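Local coordinates for protein thioredoxin reductase (Clostridium acetobutylicum ATCC 824, PDB 6GNA) that probably reduces thioredoxin with electrons from ferredoxin, using bound FAD and a cysteine pair and needing no pyridine nucleotide, at residues Gly144-Ile149 with Ala167-Tyr172; Glu187-Val192 with Arg210-Asp215. All blocks are in the same frame, centred on the assembly; numbering follows the deposited sequence.

Contact 1: residues Gly144-Ile149 with Ala167-Tyr172; sequences GKIVTI and ASKVYY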
ATOM      1  N   GLY A 144      43.175   5.744  20.607  1.00 33.76           N
ATOM      2  CA  GLY A 144      43.958   5.150  21.675  1.00 32.87           C
ATOM      3  C   GLY A 144      43.175   4.302  22.653  1.00 32.40           C
ATOM      4  O   GLY A 144      43.696   3.989  23.730  1.00 35.13           O
ATOM      5  N   LYS A 145      41.941   3.928  22.318  1.00 33.22           N
ATOM      6  CA  LYS A 145      41.110   3.072  23.152  1.00 35.39           C
ATOM      7  C   LYS A 145      40.836   1.751  22.437  1.00 34.57           C
ATOM      8  O   LYS A 145      41.191   1.556  21.272  1.00 32.73           O
ATOM      9  CB  LYS A 145      39.802   3.790  23.532  1.00 31.82           C
ATOM     10  CG  LYS A 145      40.021   5.083  24.341  1.00 36.81           C
ATOM     11  CD  LYS A 145      38.727   5.632  24.929  1.00 70.36           C
ATOM     12  CE  LYS A 145      38.989   6.807  25.873  1.00 59.13           C
ATOM     13  NZ  LYS A 145      37.725   7.452  26.326  1.00 71.00           N
ATOM     14  N   ILE A 146      40.207   0.825  23.158  1.00 29.83           N
ATOM     15  CA  ILE A 146      39.884  -0.494  22.628  1.00 28.29           C
ATOM     16  C   ILE A 146      38.466  -0.459  22.078  1.00 27.69           C
ATOM     17  O   ILE A 146      37.538  -0.012  22.764  1.00 28.04           O
ATOM     18  CB  ILE A 146      40.011  -1.568  23.719  1.00 28.29           C
ATOM     19  CG1 ILE A 146      41.432  -1.578  24.302  1.00 30.13           C
ATOM     20  CG2 ILE A 146      39.634  -2.939  23.167  1.00 28.58           C
ATOM     21  CD1 ILE A 146      41.559  -2.405  25.556  1.00 39.41           C
ATOM     22  N   VAL A 147      38.289  -0.949  20.857  1.00 26.90           N
ATOM     23  CA  VAL A 147      36.991  -0.936  20.188  0.75 26.32           C
ATOM     24  C   VAL A 147      36.650  -2.340  19.707  1.00 27.28           C
ATOM     25  O   VAL A 147      37.488  -3.019  19.094  1.00 26.76           O
ATOM     26  CB  VAL A 147      36.970   0.052  19.006  0.75 27.78           C
ATOM     27  CG1 VAL A 147      35.653  -0.038  18.242  0.75 37.85           C
ATOM     28  CG2 VAL A 147      37.196   1.469  19.509  0.75 27.38           C
ATOM     29  N   THR A 148      35.415  -2.762  19.963  1.00 25.13           N
ATOM     30  CA  THR A 148      34.877  -4.019  19.475  1.00 24.35           C
ATOM     31  C   THR A 148      33.729  -3.706  18.529  1.00 24.06           C
ATOM     32  O   THR A 148      32.806  -2.960  18.883  1.00 24.66           O
ATOM     33  CB  THR A 148      34.394  -4.882  20.637  1.00 24.72           C
ATOM     34  OG1 THR A 148      35.507  -5.186  21.481  1.00 25.35           O
ATOM     35  CG2 THR A 148      33.824  -6.187  20.130  1.00 24.33           C
ATOM     36  N   ILE A 149      33.791  -4.263  17.333  1.00 23.44           N
ATOM     37  CA  ILE A 149      32.727  -4.118  16.346  1.00 23.17           C
ATOM     38  C   ILE A 149      32.042  -5.461  16.179  1.00 22.63           C
ATOM     39  O   ILE A 149      32.690  -6.458  15.830  1.00 23.05           O
ATOM     40  CB  ILE A 149      33.263  -3.613  15.004  1.00 23.02           C
ATOM     41  CG1 ILE A 149      33.694  -2.157  15.162  1.00 27.12           C
ATOM     42  CG2 ILE A 149      32.210  -3.753  13.906  1.00 24.58           C
ATOM     43  CD1 ILE A 149      34.493  -1.659  14.010  1.00 33.35           C
ATOM     44  N   ALA A 167      42.168   3.427  17.039  1.00 32.22           N
ATOM     45  CA  ALA A 167      42.055   2.693  18.285  1.00 34.65           C
ATOM     46  C   ALA A 167      43.350   1.955  18.596  1.00 35.18           C
ATOM     47  O   ALA A 167      44.135   1.616  17.706  1.00 35.25           O
ATOM     48  CB  ALA A 167      40.912   1.682  18.177  1.00 30.28           C
ATOM     49  N   SER A 168      43.595   1.749  19.892  1.00 32.88           N
ATOM     50  CA  SER A 168      44.745   0.947  20.297  1.00 34.26           C
ATOM     51  C   SER A 168      44.574  -0.522  19.937  1.00 35.21           C
ATOM     52  O   SER A 168      45.571  -1.239  19.805  1.00 37.32           O
ATOM     53  CB  SER A 168      44.943   1.071  21.804  1.00 36.96           C
ATOM     54  OG  SER A 168      43.738   0.734  22.480  1.00 38.01           O
ATOM     55  N   LYS A 169      43.337  -0.987  19.788  1.00 30.19           N
ATOM     56  CA  LYS A 169      43.063  -2.387  19.504  1.00 29.00           C
ATOM     57  C   LYS A 169      41.649  -2.460  18.945  1.00 27.58           C
ATOM     58  O   LYS A 169      40.747  -1.821  19.485  1.00 27.63           O
ATOM     59  CB  LYS A 169      43.146  -3.217  20.789  1.00 29.65           C
ATOM     60  CG  LYS A 169      42.704  -4.668  20.657  1.00 31.85           C
ATOM     61  CD  LYS A 169      43.712  -5.507  19.888  1.00 32.45           C
ATOM     62  CE  LYS A 169      43.333  -6.981  19.917  1.00 44.62           C
ATOM     63  NZ  LYS A 169      44.295  -7.850  19.189  1.00 38.16           N
ATOM     64  N   VAL A 170      41.469  -3.222  17.866  1.00 26.67           N
ATOM     65  CA  VAL A 170      40.158  -3.427  17.244  1.00 25.43           C
ATOM     66  C   VAL A 170      39.862  -4.921  17.193  1.00 28.75           C
ATOM     67  O   VAL A 170      40.653  -5.699  16.650  1.00 25.37           O
ATOM     68  CB  VAL A 170      40.083  -2.842  15.820  1.00 24.81           C
ATOM     69  CG1 VAL A 170      38.690  -3.079  15.194  1.00 28.18           C
ATOM     70  CG2 VAL A 170      40.435  -1.354  15.819  1.00 29.49           C
ATOM     71  N   TYR A 171      38.722  -5.318  17.749  1.00 24.76           N
ATOM     72  CA  TYR A 171      38.194  -6.664  17.600  1.00 24.53           C
ATOM     73  C   TYR A 171      37.005  -6.612  16.662  1.00 23.53           C
ATOM     74  O   TYR A 171      36.188  -5.689  16.732  1.00 24.11           O
ATOM     75  CB  TYR A 171      37.690  -7.205  18.939  1.00 25.47           C
ATOM     76  CG  TYR A 171      38.730  -7.309  20.027  1.00 26.30           C
ATOM     77  CD1 TYR A 171      39.643  -8.350  20.038  1.00 26.92           C
ATOM     78  CD2 TYR A 171      38.777  -6.388  21.060  1.00 27.54           C
ATOM     79  CE1 TYR A 171      40.590  -8.457  21.042  1.00 28.06           C
ATOM     80  CE2 TYR A 171      39.712  -6.489  22.065  1.00 28.12           C
ATOM     81  CZ  TYR A 171      40.615  -7.526  22.052  1.00 28.64           C
ATOM     82  OH  TYR A 171      41.550  -7.627  23.062  1.00 29.92           O
ATOM     83  N   TYR A 172      36.893  -7.624  15.799  1.00 23.31           N
ATOM     84  CA  TYR A 172      35.746  -7.769  14.904  1.00 22.57           C
ATOM     85  C   TYR A 172      35.050  -9.094  15.184  1.00 23.18           C
ATOM     86  O   TYR A 172      35.658 -10.161  15.064  1.00 23.56           O
ATOM     87  CB  TYR A 172      36.164  -7.684  13.440  1.00 22.19           C
ATOM     88  CG  TYR A 172      34.999  -7.617  12.469  1.00 22.30           C
ATOM     89  CD1 TYR A 172      34.296  -6.437  12.304  1.00 20.86           C
ATOM     90  CD2 TYR A 172      34.612  -8.718  11.713  1.00 22.96           C
ATOM     91  CE1 TYR A 172      33.251  -6.342  11.434  1.00 20.71           C
ATOM     92  CE2 TYR A 172      33.549  -8.628  10.834  1.00 24.00           C
ATOM     93  CZ  TYR A 172      32.874  -7.434  10.712  1.00 21.43           C
ATOM     94  OH  TYR A 172      31.823  -7.288   9.849  1.00 21.42           O
TER
HETATM   95  O   HOH W   1      43.983   1.166  25.113  1.00 43.33           O

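Contact 2: residues Glu187-Val192 with Arg210-Asp215; sequences EIVKDV and RELETD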
ATOM      1  N   GLU A 187      41.682  -7.955  15.005  1.00 25.68           N
ATOM      2  CA  GLU A 187      41.575  -9.322  15.503  1.00 26.12           C
ATOM      3  C   GLU A 187      40.146  -9.834  15.332  1.00 28.25           C
ATOM      4  O   GLU A 187      39.198  -9.280  15.907  1.00 25.18           O
ATOM      5  CB  GLU A 187      41.989  -9.424  16.968  1.00 26.93           C
ATOM      6  CG  GLU A 187      41.861 -10.850  17.478  1.00 27.57           C
ATOM      7  CD  GLU A 187      42.327 -11.024  18.907  1.00 54.37           C
ATOM      8  OE1 GLU A 187      41.917 -12.020  19.535  1.00 36.41           O
ATOM      9  OE2 GLU A 187      43.094 -10.176  19.405  1.00 30.59           O
ATOM     10  N   ILE A 188      39.999 -10.901  14.554  1.00 25.55           N
ATOM     11  CA  ILE A 188      38.700 -11.528  14.344  1.00 25.17           C
ATOM     12  C   ILE A 188      38.395 -12.443  15.518  1.00 33.65           C
ATOM     13  O   ILE A 188      39.213 -13.290  15.894  1.00 32.67           O
ATOM     14  CB  ILE A 188      38.676 -12.310  13.024  1.00 25.34           C
ATOM     15  CG1 ILE A 188      39.016 -11.382  11.851  1.00 28.07           C
ATOM     16  CG2 ILE A 188      37.312 -12.948  12.833  1.00 30.35           C
ATOM     17  CD1 ILE A 188      39.225 -12.110  10.522  1.00 36.31           C
ATOM     18  N   VAL A 189      37.206 -12.285  16.074  1.00 25.60           N
ATOM     19  CA  VAL A 189      36.759 -13.017  17.256  1.00 26.44           C
ATOM     20  C   VAL A 189      35.529 -13.799  16.803  1.00 26.80           C
ATOM     21  O   VAL A 189      34.414 -13.274  16.761  1.00 26.51           O
ATOM     22  CB  VAL A 189      36.447 -12.074  18.423  1.00 26.34           C
ATOM     23  CG1 VAL A 189      35.910 -12.827  19.630  1.00 27.38           C
ATOM     24  CG2 VAL A 189      37.688 -11.281  18.804  1.00 26.47           C
ATOM     25  N   LYS A 190      35.731 -15.059  16.408  1.00 36.02           N
ATOM     26  CA  LYS A 190      34.634 -15.909  15.936  1.00 35.80           C
ATOM     27  C   LYS A 190      33.972 -16.562  17.146  1.00 36.84           C
ATOM     28  O   LYS A 190      34.198 -17.727  17.478  1.00 45.66           O
ATOM     29  CB  LYS A 190      35.141 -16.949  14.942  1.00 48.24           C
ATOM     30  CG  LYS A 190      35.476 -16.423  13.555  1.00 64.62           C
ATOM     31  CD  LYS A 190      35.612 -17.586  12.571  1.00 64.49           C
ATOM     32  CE  LYS A 190      36.220 -17.157  11.248  1.00 77.18           C
ATOM     33  NZ  LYS A 190      36.307 -18.294  10.287  1.00 66.27           N
ATOM     34  N   ASP A 191      33.144 -15.773  17.819  1.00 28.47           N
ATOM     35  CA  ASP A 191      32.443 -16.199  19.019  1.00 31.44           C
ATOM     36  C   ASP A 191      31.106 -15.479  19.019  1.00 29.01           C
ATOM     37  O   ASP A 191      30.888 -14.545  18.243  1.00 30.62           O
ATOM     38  CB  ASP A 191      33.250 -15.852  20.273  1.00 37.33           C
ATOM     39  CG  ASP A 191      32.817 -16.642  21.492  1.00 47.34           C
ATOM     40  OD1 ASP A 191      31.668 -17.132  21.527  1.00 41.91           O
ATOM     41  OD2 ASP A 191      33.632 -16.762  22.430  1.00 40.70           O
ATOM     42  N   VAL A 192      30.210 -15.914  19.896  1.00 32.75           N
ATOM     43  CA  VAL A 192      28.844 -15.398  19.951  1.00 30.02           C
ATOM     44  C   VAL A 192      28.776 -14.337  21.044  1.00 29.87           C
ATOM     45  O   VAL A 192      29.053 -14.654  22.210  1.00 31.04           O
ATOM     46  CB  VAL A 192      27.837 -16.521  20.235  1.00 31.75           C
ATOM     47  CG1 VAL A 192      26.423 -15.961  20.332  1.00 33.25           C
ATOM     48  CG2 VAL A 192      27.910 -17.555  19.153  1.00 32.34           C
ATOM     49  N   ARG A 210      34.648 -16.356  25.704  1.00 42.66           N
ATOM     50  CA  ARG A 210      35.689 -15.353  25.855  1.00 51.77           C
ATOM     51  C   ARG A 210      35.051 -14.070  26.359  1.00 40.19           C
ATOM     52  O   ARG A 210      33.862 -13.833  26.141  1.00 33.98           O
ATOM     53  CB  ARG A 210      36.359 -15.099  24.502  1.00 38.24           C
ATOM     54  CG  ARG A 210      37.430 -14.041  24.505  1.00 48.47           C
ATOM     55  CD  ARG A 210      38.181 -14.053  23.188  1.00 39.83           C
ATOM     56  NE  ARG A 210      39.336 -13.165  23.221  1.00 39.72           N
ATOM     57  CZ  ARG A 210      40.133 -12.941  22.182  1.00 35.59           C
ATOM     58  NH1 ARG A 210      39.908 -13.548  21.029  1.00 40.74           N
ATOM     59  NH2 ARG A 210      41.156 -12.107  22.306  1.00 44.60           N
ATOM     60  N   GLU A 211      35.845 -13.255  27.050  1.00 33.81           N
ATOM     61  CA  GLU A 211      35.456 -11.899  27.412  1.00 35.39           C
ATOM     62  C   GLU A 211      36.507 -10.931  26.887  1.00 34.03           C
ATOM     63  O   GLU A 211      37.710 -11.181  27.011  1.00 36.73           O
ATOM     64  CB  GLU A 211      35.317 -11.734  28.926  1.00 40.34           C
ATOM     65  CG  GLU A 211      34.181 -12.533  29.538  1.00 51.09           C
ATOM     66  CD  GLU A 211      34.040 -12.294  31.033  1.00 79.21           C
ATOM     67  OE1 GLU A 211      34.933 -11.648  31.625  1.00 49.39           O
ATOM     68  OE2 GLU A 211      33.034 -12.752  31.615  1.00 66.60           O
ATOM     69  N   LEU A 212      36.050  -9.837  26.282  1.00 31.83           N
ATOM     70  CA  LEU A 212      36.926  -8.826  25.702  1.00 30.71           C
ATOM     71  C   LEU A 212      36.837  -7.566  26.545  1.00 31.63           C
ATOM     72  O   LEU A 212      35.759  -6.977  26.670  1.00 31.37           O
ATOM     73  CB  LEU A 212      36.503  -8.490  24.272  1.00 29.16           C
ATOM     74  CG  LEU A 212      36.497  -9.621  23.250  1.00 28.57           C
ATOM     75  CD1 LEU A 212      36.046  -9.076  21.902  1.00 27.18           C
ATOM     76  CD2 LEU A 212      37.872 -10.253  23.158  1.00 35.10           C
ATOM     77  N   GLU A 213      37.964  -7.156  27.129  1.00 32.21           N
ATOM     78  CA  GLU A 213      38.065  -5.816  27.688  1.00 32.84           C
ATOM     79  C   GLU A 213      37.970  -4.824  26.543  1.00 31.60           C
ATOM     80  O   GLU A 213      38.706  -4.933  25.562  1.00 30.83           O
ATOM     81  CB  GLU A 213      39.402  -5.640  28.408  1.00 35.12           C
ATOM     82  CG  GLU A 213      39.398  -6.105  29.828  1.00 40.24           C
ATOM     83  CD  GLU A 213      40.596  -5.567  30.597  1.00 52.39           C
ATOM     84  OE1 GLU A 213      41.679  -5.437  29.988  1.00 75.89           O
ATOM     85  OE2 GLU A 213      40.448  -5.260  31.797  1.00103.07           O
ATOM     86  N   THR A 214      37.036  -3.881  26.637  1.00 31.54           N
ATOM     87  CA  THR A 214      36.802  -2.980  25.520  1.00 30.42           C
ATOM     88  C   THR A 214      36.182  -1.689  26.042  1.00 31.14           C
ATOM     89  O   THR A 214      35.446  -1.693  27.032  1.00 33.81           O
ATOM     90  CB  THR A 214      35.946  -3.651  24.425  1.00 28.92           C
ATOM     91  OG1 THR A 214      35.972  -2.858  23.234  1.00 27.89           O
ATOM     92  CG2 THR A 214      34.480  -3.852  24.859  1.00 29.01           C
ATOM     93  N   ASP A 215      36.531  -0.583  25.392  1.00 30.93           N
ATOM     94  CA  ASP A 215      35.973   0.714  25.754  1.00 32.88           C
ATOM     95  C   ASP A 215      34.733   1.054  24.939  1.00 31.45           C
ATOM     96  O   ASP A 215      33.839   1.753  25.435  1.00 36.17           O
ATOM     97  CB  ASP A 215      37.027   1.808  25.577  1.00 34.32           C
ATOM     98  CG  ASP A 215      38.250   1.569  26.424  1.00 34.21           C
ATOM     99  OD1 ASP A 215      38.123   1.581  27.671  1.00 40.25           O
ATOM    100  OD2 ASP A 215      39.340   1.363  25.849  1.00 37.05           O
TER
HETATM  101  O   HOH W   2      43.957 -11.062  21.841  1.00 45.83           O

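Contact 1: residues Gly144-Ile149 with Ala167-Tyr172
Val-147 shows how neighbouring parallel strands are joined: its N donates to Lys-169 O at 2.9 Å, and its O accepts from Tyr-171 N, also at 2.9 Å. Tyr-171 O in turn takes the N-H of Ile-149, two residues beyond Val-147, in a nearly straight bond (175° at the hydrogen). A more bent bond, Ser-168 N to Lys-145 O at 2.8 Å, lies just ahead of the first paired residues, where the two segments enter the sheet; a water bridges Ser-168 OG and Gly-144 O beside it. CA-H groups add weaker support, Val-170 CA lying 3.3 Å from Val-147 O.

The side chains sort onto two faces. On one, Ile-146 turns CG2 anti to its backbone N, which brings this methyl to the ring edge of Tyr-171, 3.7 Å from CE2. The CD of Lys-169 covers one face of the same ring near its rim, while Thr-148 OG1, hydrogen-bonded to Thr-214, lies 3.5 Å from Tyr-171 CD2. On the other face Ile-149 CG2 meets Tyr-172 CE1 at 3.7 Å, and Val-147 CG2 packs on Ala-167 CB.

The pair forms the two strands of a right-handed beta-alpha-beta unit. Its helix 155-163 covers Ile-149 and Tyr-172, and strands 216-220 and 186-188 flank the pair in the five-stranded parallel sheet.

Contact 2: residues Glu187-Val192 with Arg210-Asp215
Asp-191 and Arg-210 have the nearest CA atoms of the two segments, yet these are 7.6 Å apart, too far for strand pairing. Glu-187-Val-192 leaves strand 186-188 and bends through an inverse gamma turn centred on Lys-190, closed by a weak bond from Asp-191 N to Val-189 O; Arg-210-Asp-215 carries the short strand 211-213. When main chains stay this far apart, side chains must span the gap.

Arg-210 does most of the spanning. With CG anti to the backbone N (chi1 178°), its chain runs extended to NE and meets Glu-187, itself extended, coming from the opposite direction. Both NH1 and NH2 converge end-on upon the single oxygen Glu-187 OE1, each at 2.9 Å, in a salt bridge. That oxygen lies in the guanidinium plane, at its edge, but the carboxylate is turned 40° from this plane. A water donates to Glu-187 OE2 at 2.7 Å and weakly accepts from Arg-210 NH2, and OE2 also forms a salt bridge with Lys-169, the second charged partner of this carboxylate. Two positive partners probably favour the ionised carboxylate.

Beside the salt bridge the contact is apolar: Val-189 CG2 meets Leu-212 CD1 tip to tip at 4.1 Å and lies 3.9 Å from Arg-210 NH1. Further along, Asp-191 OD2 lies 3.8 Å from Arg-210 CB and takes the backbone N-H of Ser-209.

Tyr-171 of strand 169-174 touches Glu-187, Val-189, Arg-210 and Leu-212. The contact thus joins the edge strand 186-188 of the parallel sheet to the outermost strand 211-213 of the antiparallel sheet, next to strand 202-207.

Overall arrangement
The two contacts, their centres 10 Å apart, follow one another along the chain and meet at strand 169-174. Lys-169 NZ forms a salt bridge with Glu-187 OE2 at 2.6 Å, and a probable hydrogen bond joins Tyr-172 O to Val-189 N at 2.8 Å. Asp-215 and Thr-214 return the chain to the other flank of contact 1. Both contacts lie, their centres about 23 and 24 Å from that of the chain, in the probable counterpart of the classical NADPH domain. Contact 1 and strand 186-188 share a parallel sheet whose strand 131-132 just precedes Cys-134 and Cys-137; the FAD pocket probably uses the Rossmann-type glycine motif after strand 9-12 of the other five-stranded sheet.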